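Long-range contact in PrgZ (Enterococcus faecalis, PDB 4FAJ), which binds a peptide pheromone as an extracellular, membrane-anchored receptor of the solute-binding protein 5 family, probably handing it on for uptake: residues L356-K369 against E518-Q532. Sequence-based numbering, arbitrary orientation.
Sequences LDNGSVASVGVVPK and EKLLINDMGVVPIFQ. With ZN (zinc ion), chain G.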
# COMPACT_ATOMS: atom_id res chain seq x y z
N LEU A 356 14.50 13.06 -7.74
CA LEU A 356 13.06 12.96 -7.97
C LEU A 356 12.49 14.20 -8.63
O LEU A 356 11.86 14.11 -9.67
CB LEU A 356 12.33 12.68 -6.67
CG LEU A 356 12.75 11.38 -6.00
CD1 LEU A 356 12.06 11.26 -4.67
CD2 LEU A 356 12.46 10.19 -6.90
N ASP A 357 12.69 15.35 -7.98
CA ASP A 357 12.39 16.67 -8.56
C ASP A 357 10.96 16.78 -9.11
O ASP A 357 10.72 17.35 -10.17
CB ASP A 357 13.40 16.97 -9.67
CG ASP A 357 13.48 18.44 -10.01
OD1 ASP A 357 12.86 19.26 -9.29
OD2 ASP A 357 14.17 18.78 -11.00
N ASN A 358 10.00 16.24 -8.36
CA ASN A 358 8.64 16.09 -8.87
C ASN A 358 7.57 16.22 -7.79
O ASN A 358 6.50 15.63 -7.91
CB ASN A 358 8.52 14.71 -9.52
CG ASN A 358 8.68 13.58 -8.53
OD1 ASN A 358 8.94 13.81 -7.34
ND2 ASN A 358 8.54 12.35 -9.01
N GLY A 359 7.85 16.98 -6.73
CA GLY A 359 6.88 17.20 -5.68
C GLY A 359 6.97 16.19 -4.54
O GLY A 359 6.24 16.30 -3.56
N SER A 360 7.86 15.22 -4.65
CA SER A 360 8.17 14.36 -3.50
C SER A 360 8.88 15.21 -2.45
O SER A 360 9.46 16.25 -2.80
CB SER A 360 9.06 13.19 -3.92
OG SER A 360 8.41 12.35 -4.86
N VAL A 361 8.83 14.79 -1.19
CA VAL A 361 9.48 15.55 -0.12
C VAL A 361 10.23 14.64 0.86
O VAL A 361 9.88 13.47 1.02
CB VAL A 361 8.47 16.44 0.64
CG1 VAL A 361 7.78 17.42 -0.32
CG2 VAL A 361 7.45 15.58 1.37
N ALA A 362 11.27 15.18 1.48
CA ALA A 362 12.02 14.46 2.50
C ALA A 362 11.10 13.96 3.61
O ALA A 362 10.16 14.66 4.02
CB ALA A 362 13.11 15.35 3.10
N SER A 363 11.37 12.74 4.09
CA SER A 363 10.67 12.19 5.25
C SER A 363 11.11 12.93 6.50
O SER A 363 12.29 13.26 6.64
CB SER A 363 10.98 10.70 5.43
OG SER A 363 10.40 9.88 4.42
N VAL A 364 10.17 13.19 7.41
CA VAL A 364 10.48 13.71 8.75
C VAL A 364 10.32 12.64 9.82
O VAL A 364 10.67 12.85 10.97
CB VAL A 364 9.58 14.91 9.12
CG1 VAL A 364 9.87 16.11 8.21
CG2 VAL A 364 8.09 14.52 9.09
N GLY A 365 9.78 11.50 9.44
CA GLY A 365 9.57 10.39 10.35
C GLY A 365 9.05 9.21 9.55
O GLY A 365 9.06 9.24 8.31
N VAL A 366 8.59 8.18 10.24
CA VAL A 366 7.97 7.02 9.58
C VAL A 366 6.66 7.45 8.91
O VAL A 366 6.38 7.07 7.77
CB VAL A 366 7.73 5.88 10.59
CG1 VAL A 366 6.87 4.78 10.02
CG2 VAL A 366 9.09 5.32 11.10
N VAL A 367 5.86 8.23 9.63
CA VAL A 367 4.53 8.63 9.17
C VAL A 367 4.67 9.85 8.27
O VAL A 367 5.42 10.78 8.61
CB VAL A 367 3.59 8.97 10.35
CG1 VAL A 367 2.24 9.46 9.85
CG2 VAL A 367 3.40 7.75 11.24
N PRO A 368 4.00 9.84 7.10
CA PRO A 368 4.06 10.98 6.19
C PRO A 368 3.22 12.19 6.62
O PRO A 368 2.32 12.06 7.43
CB PRO A 368 3.52 10.42 4.89
CG PRO A 368 2.63 9.28 5.28
CD PRO A 368 3.22 8.72 6.54
N LYS A 369 3.54 13.35 6.05
CA LYS A 369 2.80 14.59 6.32
C LYS A 369 1.49 14.63 5.54
O LYS A 369 1.33 13.93 4.52
CB LYS A 369 3.65 15.81 5.95
CG LYS A 369 4.86 15.99 6.82
CD LYS A 369 5.95 16.86 6.18
CE LYS A 369 5.97 18.27 6.69
NZ LYS A 369 7.27 18.92 6.29
N GLU A 518 6.37 5.89 17.49
CA GLU A 518 7.19 6.30 16.33
C GLU A 518 8.60 6.68 16.77
O GLU A 518 9.59 6.23 16.17
CB GLU A 518 6.53 7.45 15.57
CG GLU A 518 7.19 7.77 14.24
CD GLU A 518 6.61 8.98 13.53
OE1 GLU A 518 5.92 9.79 14.19
OE2 GLU A 518 6.88 9.15 12.32
N LYS A 519 8.71 7.45 17.85
CA LYS A 519 10.01 7.87 18.35
C LYS A 519 10.86 6.68 18.84
O LYS A 519 12.06 6.64 18.57
CB LYS A 519 9.85 8.92 19.46
CG LYS A 519 9.29 10.24 18.97
CD LYS A 519 9.07 11.21 20.13
CE LYS A 519 8.27 12.40 19.66
NZ LYS A 519 8.03 13.36 20.77
N LEU A 520 10.24 5.72 19.53
CA LEU A 520 10.96 4.51 19.95
C LEU A 520 11.51 3.74 18.72
O LEU A 520 12.65 3.29 18.71
CB LEU A 520 10.04 3.62 20.78
CG LEU A 520 10.61 2.33 21.38
CD1 LEU A 520 11.89 2.60 22.15
CD2 LEU A 520 9.55 1.67 22.28
N LEU A 521 10.69 3.60 17.69
CA LEU A 521 11.13 2.95 16.44
C LEU A 521 12.32 3.67 15.82
O LEU A 521 13.29 3.04 15.37
CB LEU A 521 9.96 2.89 15.46
CG LEU A 521 10.19 2.30 14.07
CD1 LEU A 521 10.80 0.90 14.15
CD2 LEU A 521 8.86 2.28 13.32
N ILE A 522 12.28 4.99 15.81
CA ILE A 522 13.37 5.80 15.24
C ILE A 522 14.61 5.76 16.14
O ILE A 522 15.75 5.66 15.64
CB ILE A 522 12.90 7.24 14.95
CG1 ILE A 522 11.99 7.22 13.72
CG2 ILE A 522 14.10 8.17 14.73
CD1 ILE A 522 11.13 8.41 13.56
N ASN A 523 14.40 5.79 17.45
CA ASN A 523 15.51 5.71 18.40
C ASN A 523 16.23 4.37 18.35
O ASN A 523 17.44 4.31 18.57
CB ASN A 523 15.03 6.01 19.82
CG ASN A 523 14.60 7.45 19.99
OD1 ASN A 523 14.82 8.29 19.10
ND2 ASN A 523 14.01 7.77 21.13
N ASP A 524 15.49 3.30 18.08
CA ASP A 524 16.07 1.96 17.86
C ASP A 524 16.65 1.85 16.44
O ASP A 524 17.40 0.92 16.16
CB ASP A 524 15.00 0.87 18.00
CG ASP A 524 14.61 0.56 19.44
OD1 ASP A 524 15.30 1.00 20.38
OD2 ASP A 524 13.58 -0.15 19.63
N MET A 525 16.28 2.81 15.59
CA MET A 525 16.41 2.77 14.12
C MET A 525 16.07 1.42 13.50
O MET A 525 16.91 0.78 12.85
CB MET A 525 17.77 3.28 13.63
CG MET A 525 17.80 3.64 12.13
SD MET A 525 16.54 4.79 11.54
CE MET A 525 16.78 6.18 12.61
N GLY A 526 14.83 1.00 13.71
CA GLY A 526 14.32 -0.26 13.19
C GLY A 526 13.94 -0.22 11.72
O GLY A 526 13.77 -1.28 11.10
N VAL A 527 13.80 0.99 11.18
CA VAL A 527 13.49 1.23 9.77
C VAL A 527 13.98 2.65 9.44
O VAL A 527 13.94 3.51 10.32
CB VAL A 527 11.97 1.11 9.50
CG1 VAL A 527 11.19 2.31 10.11
CG2 VAL A 527 11.70 0.96 8.02
N VAL A 528 14.47 2.87 8.22
CA VAL A 528 15.00 4.19 7.83
C VAL A 528 14.03 4.86 6.84
O VAL A 528 13.92 4.41 5.70
CB VAL A 528 16.38 4.08 7.13
CG1 VAL A 528 16.85 5.47 6.60
CG2 VAL A 528 17.41 3.49 8.07
N PRO A 529 13.32 5.91 7.28
CA PRO A 529 12.46 6.64 6.33
C PRO A 529 13.28 7.57 5.45
O PRO A 529 14.18 8.29 5.94
CB PRO A 529 11.49 7.42 7.23
CG PRO A 529 12.02 7.35 8.60
CD PRO A 529 13.24 6.47 8.64
N ILE A 530 12.99 7.54 4.15
CA ILE A 530 13.78 8.25 3.18
C ILE A 530 13.01 9.45 2.66
O ILE A 530 13.37 10.58 2.95
CB ILE A 530 14.22 7.36 2.00
CG1 ILE A 530 14.87 6.07 2.50
CG2 ILE A 530 15.22 8.12 1.11
CD1 ILE A 530 15.05 5.01 1.40
N PHE A 531 11.96 9.20 1.88
CA PHE A 531 11.15 10.28 1.33
C PHE A 531 9.67 9.93 1.23
O PHE A 531 9.29 8.77 1.26
CB PHE A 531 11.69 10.72 -0.03
CG PHE A 531 11.57 9.69 -1.11
CD1 PHE A 531 12.58 8.77 -1.31
CD2 PHE A 531 10.47 9.67 -1.96
CE1 PHE A 531 12.50 7.81 -2.33
CE2 PHE A 531 10.38 8.72 -2.99
CZ PHE A 531 11.39 7.79 -3.16
N GLN A 532 8.85 10.98 1.16
CA GLN A 532 7.42 10.89 0.97
C GLN A 532 7.16 11.13 -0.51
O GLN A 532 7.61 12.14 -1.08
CB GLN A 532 6.69 11.92 1.83
CG GLN A 532 5.17 11.91 1.64
CD GLN A 532 4.41 12.81 2.60
OE1 GLN A 532 5.00 13.42 3.49
NE2 GLN A 532 3.08 12.88 2.41
ZN ZN G . 13.40 21.38 -9.34
O HOH W 1 7.32 13.92 5.06
O HOH W 2 6.37 11.48 11.18
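Gln532 grips the 356-369 segment with both its backbone and its side-chain amide. Its backbone pairs with Val361 in a hydrogen-bonded antiparallel bridge: Gln532 N gives to Val361 O at 2.7 Å, and Val361 N gives back to Gln532 O. The side chain, with CG anti to the backbone N (chi1 178°) and extended beyond it, carries the amide across to Lys369. There NE2 donates to Lys369 O at 2.9 Å, the acceptor lying near the amide plane, while OE1 accepts from Lys369 N, which stands above the carbonyl plane. Pro368 CB, 3.4 Å from Gln532 CD, packs against this amide. OE1 also accepts a hydrogen bond from a water that donates to Ala362 O as well, and NE2 has a further acceptor in Met316 O of strand 311-324, so both amide atoms are doubly used and the group's rotation is fixed.

Beyond the bridge, Ser363 N reaches Ile530 O in a longer 3.2 Å bond, at the classic beta bulge, where Ile530 and Phe531 both face Met320. From within helix 510-524, Glu518 OE2 receives Val367 N at 3.0 Å, nearly straight (178°) but from above the carboxylate plane, and a water links the same oxygen to Val367 O. Its other oxygen, OE1, forms a salt bridge with Lys515. Val366 CG2 rests against Leu521 CD2 and Val527 CG1 together, each 3.8 Å away.

Leu356 CD1 sits over one face of the Phe531 ring, 3.6 Å from its centroid, a CH-pi contact; Phe531 meets an aromatic side chain of the bound peptide edge-to-face, and Leu356 packs on an aromatic side chain of the peptide too. Two side chains thus supply backbone partners where sheet pairing has stopped, tying a largely irregular segment to strand 528-539 and helix 510-524 beside the peptide site.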